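Local coordinates for protein benzoylformate decarboxylase (Mycobacterium smegmatis, PDB 4Q9D) that belongs to the thiamine pyrophosphate-dependent enzyme family, whose subunits have N-terminal, central and C-terminal family regions, and holds a magnesium ion in the C-terminal one, at residues Gly59-Thr64 with Ala91-Ile96; Ala191-Arg196 with Leu296-Asp301; Ala224-Ala229 with Arg324-Ile329; Ser347-Thr352 with Val360-Ser365; Ala501-Thr506 with Leu525-Leu530. One frame throughout, in Å; residues are numbered along the deposited sequence.

Interaction 1: Gly59-Thr64 with Ala91-Ile96; sequences GFAQAT and ANTPLI
Ala61 points its CB from helix 50-64 at the chain entering strand 95-101, where two methyl groups meet it. Thr93 CG2 comes closer, 3.6 Å from Ala61 CB, and Leu95 CD2 lies 3.8 Å from the same atom. The two branches of Thr93 serve different neighbours. A first torsion of -54° puts OG1 beside the backbone N, on the side of Gln62, and leaves CG2 anti to that N, facing Ala61. The Gln62 side chain crosses Thr93 at about a right angle, its CG 3.9 Å from Thr93 OG1. Its amide NE2 lies 3.7 Å from that hydroxyl, too far for a bond, and 3.9 Å from Ala91 CB. What the two polar groups share is a third residue: Gln62 NE2 and Thr93 OG1 are both hydrogen-bonded to OD1 of Asp58, one turn earlier on the helix. At the other end of the amide, Gln62 OE1 is held by Arg239 and Arg213, which probably fixes which way round the amide sits. Between the touching residues the chain turns sharply: Asn92 ends the preceding helix in a Schellman motif, and Pro94 centres an inverse gamma turn. Ala61 and Leu95 also both touch Ala68 of the neighbouring strand 68-72. The contact seats helix 50-64 against the start of strand 95-101, a helix-on-sheet packing of the parallel alpha/beta fold of the N-terminal thiamine pyrophosphate-binding domain.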
# COMPACT_ATOMS: atom_id res chain seq x y z
N GLY B 59 12.87 13.75 -20.03
CA GLY B 59 13.22 14.23 -21.37
C GLY B 59 14.59 13.74 -21.85
O GLY B 59 14.75 13.37 -23.01
N PHE B 60 15.56 13.72 -20.93
CA PHE B 60 16.89 13.21 -21.23
C PHE B 60 16.85 11.77 -21.67
O PHE B 60 17.43 11.40 -22.71
CB PHE B 60 17.81 13.36 -19.99
CG PHE B 60 19.29 13.02 -20.25
CD1 PHE B 60 20.16 13.97 -20.79
CD2 PHE B 60 19.82 11.77 -19.90
CE1 PHE B 60 21.52 13.68 -20.99
CE2 PHE B 60 21.18 11.46 -20.08
CZ PHE B 60 22.03 12.42 -20.63
N ALA B 61 16.19 10.94 -20.87
CA ALA B 61 16.05 9.52 -21.18
C ALA B 61 15.32 9.28 -22.50
O ALA B 61 15.66 8.39 -23.30
CB ALA B 61 15.31 8.80 -20.02
N GLN B 62 14.29 10.07 -22.76
CA GLN B 62 13.54 9.86 -24.00
C GLN B 62 14.37 10.24 -25.22
O GLN B 62 14.33 9.54 -26.22
CB GLN B 62 12.25 10.64 -23.99
CG GLN B 62 11.20 10.03 -23.07
CD GLN B 62 9.82 10.53 -23.37
OE1 GLN B 62 9.31 10.36 -24.49
NE2 GLN B 62 9.16 11.12 -22.35
N ALA B 63 15.13 11.33 -25.13
CA ALA B 63 15.96 11.81 -26.24
C ALA B 63 17.17 10.90 -26.48
O ALA B 63 17.54 10.66 -27.62
CB ALA B 63 16.43 13.21 -25.97
N THR B 64 17.77 10.38 -25.42
CA THR B 64 18.92 9.50 -25.56
C THR B 64 18.51 8.05 -25.85
O THR B 64 19.32 7.27 -26.32
CB THR B 64 19.86 9.51 -24.31
OG1 THR B 64 19.11 9.16 -23.15
CG2 THR B 64 20.48 10.88 -24.10
N ALA B 91 4.55 7.64 -19.62
CA ALA B 91 5.40 7.60 -20.84
C ALA B 91 6.25 6.34 -20.99
O ALA B 91 7.02 6.21 -21.97
CB ALA B 91 6.33 8.85 -20.90
N ASN B 92 6.17 5.42 -20.03
CA ASN B 92 7.08 4.27 -20.02
C ASN B 92 8.57 4.65 -20.10
O ASN B 92 9.36 4.07 -20.85
CB ASN B 92 6.71 3.28 -21.13
CG ASN B 92 5.26 2.79 -21.02
OD1 ASN B 92 4.45 3.01 -21.91
ND2 ASN B 92 4.94 2.15 -19.92
N THR B 93 8.96 5.65 -19.33
CA THR B 93 10.34 6.10 -19.36
C THR B 93 11.17 5.35 -18.31
O THR B 93 10.79 5.31 -17.14
CB THR B 93 10.42 7.59 -19.07
OG1 THR B 93 9.56 8.29 -19.99
CG2 THR B 93 11.88 8.11 -19.22
N PRO B 94 12.31 4.73 -18.72
CA PRO B 94 13.15 4.00 -17.75
C PRO B 94 13.96 4.93 -16.85
O PRO B 94 15.11 5.21 -17.15
CB PRO B 94 14.08 3.15 -18.65
CG PRO B 94 14.24 3.97 -19.91
CD PRO B 94 12.85 4.68 -20.09
N LEU B 95 13.37 5.41 -15.77
CA LEU B 95 14.10 6.25 -14.84
C LEU B 95 14.41 5.48 -13.57
O LEU B 95 13.53 4.81 -13.03
CB LEU B 95 13.30 7.50 -14.47
CG LEU B 95 12.96 8.44 -15.64
CD1 LEU B 95 12.20 9.64 -15.14
CD2 LEU B 95 14.25 8.89 -16.34
N ILE B 96 15.63 5.61 -13.08
CA ILE B 96 15.97 5.08 -11.76
C ILE B 96 15.94 6.24 -10.77
O ILE B 96 16.80 7.13 -10.78
CB ILE B 96 17.34 4.39 -11.77
CG1 ILE B 96 17.28 3.23 -12.78
CG2 ILE B 96 17.74 3.91 -10.34
CD1 ILE B 96 18.62 2.60 -13.01

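Interaction 2: Ala191-Arg196 with Leu296-Asp301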
# COMPACT_ATOMS: atom_id res chain seq x y z
N ALA B 191 0.49 -14.09 -36.70
CA ALA B 191 0.03 -14.63 -37.99
C ALA B 191 -1.50 -14.65 -38.04
O ALA B 191 -2.09 -14.34 -39.07
CB ALA B 191 0.62 -16.04 -38.28
N GLN B 192 -2.14 -14.98 -36.93
CA GLN B 192 -3.60 -14.90 -36.90
C GLN B 192 -4.07 -13.48 -37.17
O GLN B 192 -5.06 -13.29 -37.88
CB GLN B 192 -4.18 -15.39 -35.56
CG GLN B 192 -4.22 -16.91 -35.40
CD GLN B 192 -4.40 -17.38 -33.94
OE1 GLN B 192 -4.62 -16.58 -33.02
NE2 GLN B 192 -4.29 -18.69 -33.74
N PHE B 193 -3.40 -12.48 -36.57
CA PHE B 193 -3.78 -11.08 -36.75
C PHE B 193 -3.62 -10.67 -38.23
O PHE B 193 -4.45 -9.95 -38.79
CB PHE B 193 -2.96 -10.14 -35.85
CG PHE B 193 -3.48 -10.02 -34.40
CD1 PHE B 193 -4.24 -11.03 -33.82
CD2 PHE B 193 -3.18 -8.89 -33.63
CE1 PHE B 193 -4.71 -10.93 -32.49
CE2 PHE B 193 -3.64 -8.76 -32.28
CZ PHE B 193 -4.40 -9.78 -31.71
N ALA B 194 -2.52 -11.10 -38.83
CA ALA B 194 -2.24 -10.80 -40.24
C ALA B 194 -3.34 -11.36 -41.13
O ALA B 194 -3.75 -10.71 -42.09
CB ALA B 194 -0.89 -11.35 -40.66
N GLU B 195 -3.80 -12.56 -40.83
CA GLU B 195 -4.88 -13.15 -41.61
C GLU B 195 -6.14 -12.30 -41.49
O GLU B 195 -6.86 -12.12 -42.46
CB GLU B 195 -5.17 -14.59 -41.16
CG GLU B 195 -4.24 -15.65 -41.74
CD GLU B 195 -4.21 -15.65 -43.28
OE1 GLU B 195 -5.25 -15.32 -43.92
OE2 GLU B 195 -3.14 -15.96 -43.85
N ARG B 196 -6.41 -11.79 -40.29
CA ARG B 196 -7.62 -11.00 -40.08
C ARG B 196 -7.50 -9.67 -40.86
O ARG B 196 -8.48 -9.15 -41.40
CB ARG B 196 -7.82 -10.72 -38.59
CG ARG B 196 -8.95 -9.71 -38.28
CD ARG B 196 -10.31 -10.34 -38.58
NE ARG B 196 -11.43 -9.42 -38.47
CZ ARG B 196 -11.81 -8.60 -39.44
NH1 ARG B 196 -11.13 -8.59 -40.59
NH2 ARG B 196 -12.87 -7.80 -39.27
N LEU B 296 -8.12 -4.82 -33.54
CA LEU B 296 -6.93 -5.54 -33.10
C LEU B 296 -6.02 -4.52 -32.40
O LEU B 296 -5.91 -3.37 -32.85
CB LEU B 296 -6.15 -6.12 -34.30
CG LEU B 296 -6.91 -7.17 -35.13
CD1 LEU B 296 -6.12 -7.49 -36.40
CD2 LEU B 296 -7.13 -8.41 -34.31
N GLN B 297 -5.36 -4.95 -31.33
CA GLN B 297 -4.46 -4.07 -30.57
C GLN B 297 -3.12 -4.75 -30.38
O GLN B 297 -3.05 -5.92 -30.02
CB GLN B 297 -5.08 -3.72 -29.22
CG GLN B 297 -4.20 -2.82 -28.33
CD GLN B 297 -4.78 -2.65 -26.91
OE1 GLN B 297 -5.68 -3.39 -26.51
NE2 GLN B 297 -4.26 -1.68 -26.17
N ILE B 298 -2.04 -4.01 -30.62
CA ILE B 298 -0.69 -4.54 -30.42
C ILE B 298 0.04 -3.53 -29.55
O ILE B 298 0.10 -2.37 -29.90
CB ILE B 298 0.07 -4.72 -31.77
CG1 ILE B 298 -0.61 -5.79 -32.65
CG2 ILE B 298 1.52 -5.02 -31.52
CD1 ILE B 298 0.02 -5.91 -34.02
N THR B 299 0.57 -3.97 -28.41
CA THR B 299 1.23 -3.06 -27.49
C THR B 299 2.30 -3.80 -26.71
O THR B 299 2.21 -5.03 -26.52
CB THR B 299 0.22 -2.45 -26.47
OG1 THR B 299 0.93 -1.65 -25.52
CG2 THR B 299 -0.55 -3.53 -25.71
N ALA B 300 3.30 -3.06 -26.26
CA ALA B 300 4.36 -3.68 -25.44
C ALA B 300 3.95 -3.64 -23.97
O ALA B 300 4.63 -4.20 -23.11
CB ALA B 300 5.69 -2.98 -25.65
N ASP B 301 2.82 -2.99 -23.68
CA ASP B 301 2.40 -2.83 -22.28
C ASP B 301 1.13 -3.61 -21.94
O ASP B 301 0.03 -3.16 -22.22
CB ASP B 301 2.23 -1.34 -21.96
CG ASP B 301 1.87 -1.08 -20.48
OD1 ASP B 301 1.70 -2.06 -19.71
OD2 ASP B 301 1.74 0.11 -20.11
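Leu296 sets its CD2 methyl squarely on the ring of Phe193, 3.7 Å above the ring centroid and only 3° off the ring normal, a CH-pi contact of nearly ideal placement. The two side chains lie alongside one another, pointing opposite ways, one from helix 187-199 and the other from strand 294-299. At the ring's rim, in its plane, sits the backbone oxygen of Gln297, 3.7 Å from Phe193 CE2. Ile298 CG1 lies close by at the same rim, 4.1 Å from Phe193 CD2. The second methyl of Leu296 looks back to the helix: CD1 rests 3.8 Å from Phe193 O and 4.1 Å from Arg196 CG. Arg196 bends at its second torsion, 70°, beyond the CG that touches Leu296, and its NH2 forms a salt bridge with Asp294, two residues before Leu296. The strand is fixed from both flanks, since Leu296 shares backbone hydrogen bonds with strand 269-273 and Gln297 with strand 312-315. Leu314 of that second strand touches both Phe193 and Ile298, adding to the apolar layer between helix and sheet in this Rossmann-like central domain. Across the two segments the contact is carried by dispersion and by the ring's own polarity: a methyl meets the electron-rich face, while the electropositive C-H rim turns to a carbonyl oxygen, which probably favours this ring orientation.

Interaction 3: Ala224-Ala229 with Arg324-Ile329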
# COMPACT_ATOMS: atom_id res chain seq x y z
N ALA B 224 2.57 0.74 -43.20
CA ALA B 224 1.41 1.55 -43.54
C ALA B 224 1.29 1.63 -45.07
O ALA B 224 0.18 1.57 -45.62
CB ALA B 224 1.53 2.95 -42.94
N GLU B 225 2.43 1.75 -45.75
CA GLU B 225 2.42 1.87 -47.22
C GLU B 225 1.99 0.58 -47.93
O GLU B 225 1.21 0.62 -48.87
CB GLU B 225 3.77 2.37 -47.73
CG GLU B 225 3.99 3.86 -47.42
CD GLU B 225 5.32 4.36 -47.96
OE1 GLU B 225 6.07 3.51 -48.47
OE2 GLU B 225 5.61 5.58 -47.85
N LYS B 226 2.45 -0.57 -47.44
CA LYS B 226 1.93 -1.83 -47.94
C LYS B 226 0.44 -2.00 -47.70
O LYS B 226 -0.29 -2.43 -48.58
CB LYS B 226 2.68 -3.01 -47.35
CG LYS B 226 2.23 -4.34 -47.97
CD LYS B 226 3.25 -5.41 -47.62
CE LYS B 226 2.85 -6.78 -48.22
NZ LYS B 226 3.92 -7.77 -47.97
N LEU B 227 -0.01 -1.72 -46.49
CA LEU B 227 -1.43 -1.92 -46.19
C LEU B 227 -2.33 -0.95 -46.99
O LEU B 227 -3.42 -1.32 -47.41
CB LEU B 227 -1.68 -1.77 -44.70
CG LEU B 227 -3.13 -1.92 -44.26
CD1 LEU B 227 -3.65 -3.30 -44.63
CD2 LEU B 227 -3.28 -1.64 -42.76
N GLY B 228 -1.86 0.27 -47.20
CA GLY B 228 -2.58 1.25 -48.00
C GLY B 228 -3.78 1.87 -47.30
O GLY B 228 -4.61 2.54 -47.94
N ALA B 229 -3.89 1.67 -45.98
CA ALA B 229 -5.04 2.18 -45.23
C ALA B 229 -4.76 3.59 -44.69
O ALA B 229 -3.61 4.01 -44.59
CB ALA B 229 -5.42 1.21 -44.08
N ARG B 324 7.42 -7.51 -38.91
CA ARG B 324 6.92 -8.84 -39.17
C ARG B 324 5.57 -8.84 -39.91
O ARG B 324 5.34 -9.62 -40.83
CB ARG B 324 6.87 -9.64 -37.86
CG ARG B 324 6.59 -11.10 -38.05
CD ARG B 324 7.71 -11.83 -38.81
NE ARG B 324 7.18 -13.03 -39.47
CZ ARG B 324 7.67 -13.55 -40.58
NH1 ARG B 324 8.73 -12.98 -41.16
NH2 ARG B 324 7.13 -14.64 -41.13
N LEU B 325 4.67 -7.96 -39.50
CA LEU B 325 3.38 -7.82 -40.16
C LEU B 325 3.53 -7.46 -41.64
O LEU B 325 2.79 -7.96 -42.47
CB LEU B 325 2.55 -6.74 -39.46
CG LEU B 325 1.85 -7.23 -38.18
CD1 LEU B 325 1.21 -6.05 -37.46
CD2 LEU B 325 0.82 -8.30 -38.55
N THR B 326 4.47 -6.57 -41.94
CA THR B 326 4.78 -6.25 -43.32
C THR B 326 5.03 -7.52 -44.14
O THR B 326 4.42 -7.74 -45.17
CB THR B 326 6.00 -5.34 -43.40
OG1 THR B 326 5.71 -4.11 -42.73
CG2 THR B 326 6.34 -5.05 -44.86
N GLU B 327 5.93 -8.37 -43.64
CA GLU B 327 6.18 -9.65 -44.28
C GLU B 327 4.97 -10.54 -44.34
O GLU B 327 4.80 -11.23 -45.33
CB GLU B 327 7.35 -10.38 -43.62
CG GLU B 327 8.64 -9.62 -43.81
CD GLU B 327 9.76 -10.11 -42.92
OE1 GLU B 327 9.50 -10.98 -42.06
OE2 GLU B 327 10.91 -9.62 -43.07
N LEU B 328 4.10 -10.52 -43.33
CA LEU B 328 2.98 -11.47 -43.29
C LEU B 328 1.77 -11.08 -44.13
O LEU B 328 1.09 -11.95 -44.66
CB LEU B 328 2.51 -11.77 -41.86
CG LEU B 328 3.50 -12.40 -40.87
CD1 LEU B 328 2.99 -12.20 -39.45
CD2 LEU B 328 3.63 -13.88 -41.15
N ILE B 329 1.46 -9.79 -44.22
CA ILE B 329 0.24 -9.42 -44.94
C ILE B 329 0.39 -9.48 -46.48
O ILE B 329 1.48 -9.29 -47.04
CB ILE B 329 -0.34 -8.03 -44.51
CG1 ILE B 329 0.59 -6.90 -44.93
CG2 ILE B 329 -0.61 -7.97 -42.99
CD1 ILE B 329 -0.15 -5.57 -45.09
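The peptide carbonyls of Thr326 and Ile329 are the flat groups here, and the ammonium of Lys226 approaches both. Lys226 NZ stands 2.8 Å from Thr326 O, with a C=O...N angle of 157° and the nitrogen tilted 23° from the carbonyl plane. A second, weak hydrogen bond joins Lys226 NZ to Ile329 O at 3.0 Å. The lysine spans the gap between the two helix ends because its chain is fully extended, with CG anti to the backbone N (chi1 -175°). Along the way its methylenes are used too: Lys226 CG passes 3.9 Å from Ile329 CD1, and Lys226 CD lies 4.2 Å from Thr326 CG2. Lys226 and Ile329 lie antiparallel, side by side. Ile329 CD1 also lies 4.1 Å from Leu227 CB, where the two side chains cross at about a right angle. Phe223, one turn before Leu227, touches both Thr326 and Ile329 and extends the apolar patch, while Leu227 and Ile329 also reach Ile197 and Asn198, respectively, at the end of helix 187-199. Thr326 OG1 bonds to Leu322 O of its own helix. Helix 318-328 ends here, Ile329 being the first residue to leave helical geometry. The ammonium beside Thr326 O, in the last turn of the helix, would be expected to interact favourably with the negative end of its dipole; Ile329 O, just past the helix, adds a weaker hold.

Interaction 4: Ser347-Thr352 with Val360-Ser365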
# COMPACT_ATOMS: atom_id res chain seq x y z
N SER B 347 -4.20 32.46 -43.11
CA SER B 347 -3.13 33.22 -42.49
C SER B 347 -3.61 34.45 -41.73
O SER B 347 -4.46 35.19 -42.22
CB SER B 347 -2.13 33.66 -43.54
OG SER B 347 -1.20 34.52 -42.93
N ASP B 348 -3.06 34.67 -40.53
CA ASP B 348 -3.29 35.91 -39.79
C ASP B 348 -2.01 36.74 -39.72
O ASP B 348 -1.84 37.56 -38.82
CB ASP B 348 -3.78 35.62 -38.38
CG ASP B 348 -5.20 35.12 -38.35
OD1 ASP B 348 -6.01 35.62 -39.16
OD2 ASP B 348 -5.51 34.24 -37.51
N ILE B 349 -1.10 36.50 -40.65
CA ILE B 349 0.11 37.32 -40.78
C ILE B 349 -0.14 38.35 -41.87
O ILE B 349 -0.70 38.00 -42.91
CB ILE B 349 1.28 36.46 -41.25
CG1 ILE B 349 1.68 35.46 -40.17
CG2 ILE B 349 2.47 37.32 -41.73
CD1 ILE B 349 2.87 34.60 -40.60
N PRO B 350 0.25 39.62 -41.65
CA PRO B 350 0.86 40.12 -40.41
C PRO B 350 -0.18 40.50 -39.37
O PRO B 350 -1.37 40.63 -39.66
CB PRO B 350 1.60 41.37 -40.87
CG PRO B 350 0.69 41.91 -41.99
CD PRO B 350 0.22 40.66 -42.71
N SER B 351 0.28 40.70 -38.15
CA SER B 351 -0.62 40.98 -37.06
C SER B 351 0.16 41.68 -35.94
O SER B 351 1.37 41.44 -35.78
CB SER B 351 -1.27 39.67 -36.58
OG SER B 351 -2.25 39.92 -35.61
N THR B 352 -0.49 42.56 -35.20
CA THR B 352 0.17 43.14 -34.04
C THR B 352 -0.31 42.43 -32.77
O THR B 352 -1.39 41.84 -32.75
CB THR B 352 -0.07 44.66 -33.88
OG1 THR B 352 -1.47 44.89 -33.80
CG2 THR B 352 0.54 45.45 -35.02
N VAL B 360 0.72 33.02 -34.42
CA VAL B 360 1.95 32.60 -33.75
C VAL B 360 2.53 31.35 -34.38
O VAL B 360 3.72 31.28 -34.65
CB VAL B 360 1.72 32.29 -32.22
CG1 VAL B 360 3.00 31.71 -31.60
CG2 VAL B 360 1.26 33.51 -31.48
N TYR B 361 1.68 30.33 -34.58
CA TYR B 361 2.18 29.06 -35.12
C TYR B 361 2.60 29.16 -36.58
O TYR B 361 3.52 28.47 -37.01
CB TYR B 361 1.19 27.92 -34.90
CG TYR B 361 1.24 27.37 -33.49
CD1 TYR B 361 1.97 26.22 -33.20
CD2 TYR B 361 0.58 28.01 -32.44
CE1 TYR B 361 2.04 25.72 -31.87
CE2 TYR B 361 0.63 27.52 -31.14
CZ TYR B 361 1.35 26.38 -30.86
OH TYR B 361 1.36 25.91 -29.56
N GLU B 362 1.95 30.04 -37.35
CA GLU B 362 2.37 30.19 -38.76
C GLU B 362 3.72 30.84 -38.82
O GLU B 362 4.59 30.39 -39.54
CB GLU B 362 1.39 31.01 -39.60
CG GLU B 362 1.90 31.09 -41.06
CD GLU B 362 1.03 31.93 -41.98
OE1 GLU B 362 0.05 32.56 -41.49
OE2 GLU B 362 1.34 31.96 -43.19
N VAL B 363 3.92 31.90 -38.03
CA VAL B 363 5.26 32.47 -37.94
C VAL B 363 6.31 31.42 -37.53
O VAL B 363 7.41 31.39 -38.08
CB VAL B 363 5.33 33.63 -36.94
CG1 VAL B 363 6.77 34.10 -36.79
CG2 VAL B 363 4.43 34.78 -37.40
N LEU B 364 5.97 30.56 -36.58
CA LEU B 364 6.92 29.51 -36.16
C LEU B 364 7.25 28.58 -37.31
O LEU B 364 8.41 28.21 -37.54
CB LEU B 364 6.33 28.68 -35.01
CG LEU B 364 6.47 29.16 -33.59
CD1 LEU B 364 5.68 28.17 -32.74
CD2 LEU B 364 7.94 29.15 -33.19
N SER B 365 6.21 28.17 -38.05
CA SER B 365 6.45 27.25 -39.17
C SER B 365 7.33 27.89 -40.26
O SER B 365 8.11 27.20 -40.92
CB SER B 365 5.15 26.76 -39.79
OG SER B 365 4.49 27.84 -40.43
O HOH W 1 -1.51 32.79 -39.36
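Glu362 of helix 357-367 reaches the loop at Ser347, where the chain forms an ST turn, and nearly every atom of its side chain has a neighbour there. An extended chain, with CG anti to the backbone N (chi1 -179°), carries the carboxylate from the helix to the turn. Glu362 CB begins 4.0 Å from Ile349 CD1. Further on, CG comes to 3.7 Å from that same methyl of Ile349. The carboxylate carbon is nearer still, Glu362 CD lying 3.5 Å from Ile349 CD1, so one methyl rests against the glutamate from CB to the carboxylate carbon, the two side chains crossing at a slant. The same methyl also touches Val363, Ile349 CD1 lying 3.6 Å from Val363 CG2. Trp388 of helix 382-388 touches Glu362 as well, and Val363 packs on Leu509 and Leu513 of helix 506-518. At its end, Glu362 OE1 accepts a hydrogen bond from Ser347 OG at 2.7 Å, through its syn lone pair. Glu362 OE2 lies farther from Ser347 OG, at 3.6 Å. Ser347 OG is at the same time the acceptor of the ST turn, receiving Ile349 N at 3.0 Å with an N-H...O angle of 163°. One hydroxyl therefore both shapes the loop and ties it to the helix. Asp348 adds a tie of its own, its OD2 bonding to Thr356 and Asn358 around the start of the helix. A water adds a second hydrogen bond to Glu362 OE1, donating at 2.7 Å, and accepts from the backbone N of Asp348.

Interaction 5: Ala501-Thr506 with Leu525-Leu530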
# COMPACT_ATOMS: atom_id res chain seq x y z
N ALA B 501 12.57 38.31 -24.87
CA ALA B 501 11.91 39.48 -25.42
C ALA B 501 10.40 39.31 -25.30
O ALA B 501 9.88 38.19 -25.23
CB ALA B 501 12.32 39.75 -26.88
N THR B 502 9.70 40.44 -25.24
CA THR B 502 8.25 40.44 -25.29
C THR B 502 7.91 40.93 -26.70
O THR B 502 8.24 42.05 -27.06
CB THR B 502 7.67 41.37 -24.21
OG1 THR B 502 8.04 40.87 -22.92
CG2 THR B 502 6.12 41.49 -24.33
N VAL B 503 7.28 40.09 -27.51
CA VAL B 503 7.07 40.43 -28.90
C VAL B 503 5.81 41.30 -29.08
O VAL B 503 4.79 41.11 -28.38
CB VAL B 503 7.09 39.19 -29.81
CG1 VAL B 503 8.29 38.29 -29.44
CG2 VAL B 503 5.83 38.42 -29.68
N GLU B 504 5.88 42.24 -30.02
CA GLU B 504 4.78 43.20 -30.26
C GLU B 504 3.99 42.94 -31.55
O GLU B 504 2.92 43.52 -31.78
CB GLU B 504 5.34 44.62 -30.28
CG GLU B 504 6.03 45.00 -28.97
CD GLU B 504 6.98 46.21 -29.07
OE1 GLU B 504 6.81 47.06 -29.97
OE2 GLU B 504 7.90 46.29 -28.24
N SER B 505 4.49 42.04 -32.39
CA SER B 505 3.91 41.84 -33.70
C SER B 505 4.45 40.56 -34.29
O SER B 505 5.44 40.00 -33.79
CB SER B 505 4.33 42.99 -34.63
OG SER B 505 5.75 42.93 -34.83
N THR B 506 3.84 40.12 -35.39
CA THR B 506 4.37 38.98 -36.12
C THR B 506 5.74 39.28 -36.70
O THR B 506 6.59 38.38 -36.76
CB THR B 506 3.39 38.50 -37.21
OG1 THR B 506 3.03 39.61 -38.05
CG2 THR B 506 2.14 37.91 -36.57
N LEU B 525 10.62 33.77 -25.37
CA LEU B 525 9.89 34.79 -26.13
C LEU B 525 8.46 34.79 -25.63
O LEU B 525 7.76 33.78 -25.70
CB LEU B 525 9.94 34.49 -27.64
CG LEU B 525 11.35 34.50 -28.26
CD1 LEU B 525 11.29 34.13 -29.76
CD2 LEU B 525 12.07 35.83 -28.06
N VAL B 526 8.04 35.91 -25.08
CA VAL B 526 6.71 36.04 -24.54
C VAL B 526 5.83 36.71 -25.61
O VAL B 526 6.10 37.84 -26.02
CB VAL B 526 6.73 36.82 -23.21
CG1 VAL B 526 5.35 36.81 -22.59
CG2 VAL B 526 7.76 36.17 -22.23
N VAL B 527 4.79 36.00 -26.06
CA VAL B 527 3.95 36.46 -27.15
C VAL B 527 2.52 36.72 -26.65
O VAL B 527 1.78 35.79 -26.33
CB VAL B 527 3.91 35.44 -28.29
CG1 VAL B 527 3.08 35.99 -29.46
CG2 VAL B 527 5.34 35.08 -28.77
N PRO B 528 2.12 38.00 -26.59
CA PRO B 528 0.75 38.24 -26.11
C PRO B 528 -0.26 37.71 -27.12
O PRO B 528 -0.17 38.03 -28.31
CB PRO B 528 0.68 39.77 -25.99
CG PRO B 528 2.13 40.24 -25.96
CD PRO B 528 2.90 39.23 -26.79
N THR B 529 -1.21 36.90 -26.68
CA THR B 529 -2.14 36.29 -27.62
C THR B 529 -3.55 36.50 -27.11
O THR B 529 -3.75 36.91 -25.96
CB THR B 529 -1.89 34.78 -27.78
OG1 THR B 529 -2.08 34.16 -26.51
CG2 THR B 529 -0.45 34.50 -28.27
N LEU B 530 -4.54 36.20 -27.94
CA LEU B 530 -5.94 36.39 -27.56
C LEU B 530 -6.48 35.21 -26.77
O LEU B 530 -6.15 34.06 -27.06
CB LEU B 530 -6.80 36.60 -28.81
CG LEU B 530 -6.30 37.73 -29.71
CD1 LEU B 530 -6.92 37.59 -31.09
CD2 LEU B 530 -6.63 39.09 -29.12
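Val503 and Val527 press their methyls together just past the paired part of two parallel strands. Val503 CG2 is 3.5 Å from Val527 CG2, tighter than usual for carbons, and 3.7 Å from Val527 CG1. A first torsion of -47° at Val503 places its CG2 between the backbone N and the carbonyl carbon, from where it faces both branches of Val527. Their side chains meet at a slant, and Val527 also touches Leu509 of helix 506-518. Pro528 follows, its ring carbon CD 3.1 Å from Val503 O. Further back the pairing is regular: Val526 N donates to Ala501 O at 2.9 Å and 171°, and Val503 N donates to Val526 O, also at 2.9 Å. Both bonds run almost in line with the C=O they use. Ala501 and Leu525 share one face of the sheet, where Leu525 CD2 reaches within 4.1 Å of Ala501 CB and both residues touch Glu512 of helix 506-518. Thr502 and Val526 share the other. There Thr502 OG1, anti to its own carbonyl carbon, is hydrogen-bonded to Ser490 of helix 489-495, which also touches Val526. The Val526 side chain is about 10 Å from the bound magnesium ion. Strand 499-502, helix 506-518 and strand 523-528 form a beta-alpha-beta crossover at the edge of the parallel sheet of the C-terminal thiamine pyrophosphate-binding domain.

From the N terminus, interaction 1 closes a loop of 26 residues within the N-terminal region. Interactions 2 and 3 close loops of 99 and 94 residues and cross, their segments alternating along the chain; their centres lie about 12 Å apart, and Ala194 packs on Leu325 and Leu328. Together they tie helices 187-199, 217-227 and 318-328 and strand 294-299. Asn92 of interaction 1 packs against Asp301 of interaction 2. Interaction 4 starts within the loop linking helix 318-328 to helix 357-367 and closes seven residues; interaction 5 closes 18. Both belong with the C-terminal sheet and its helices, and they touch: Ser351 O probably accepts from Thr506 N, and Val360 packs on Val527.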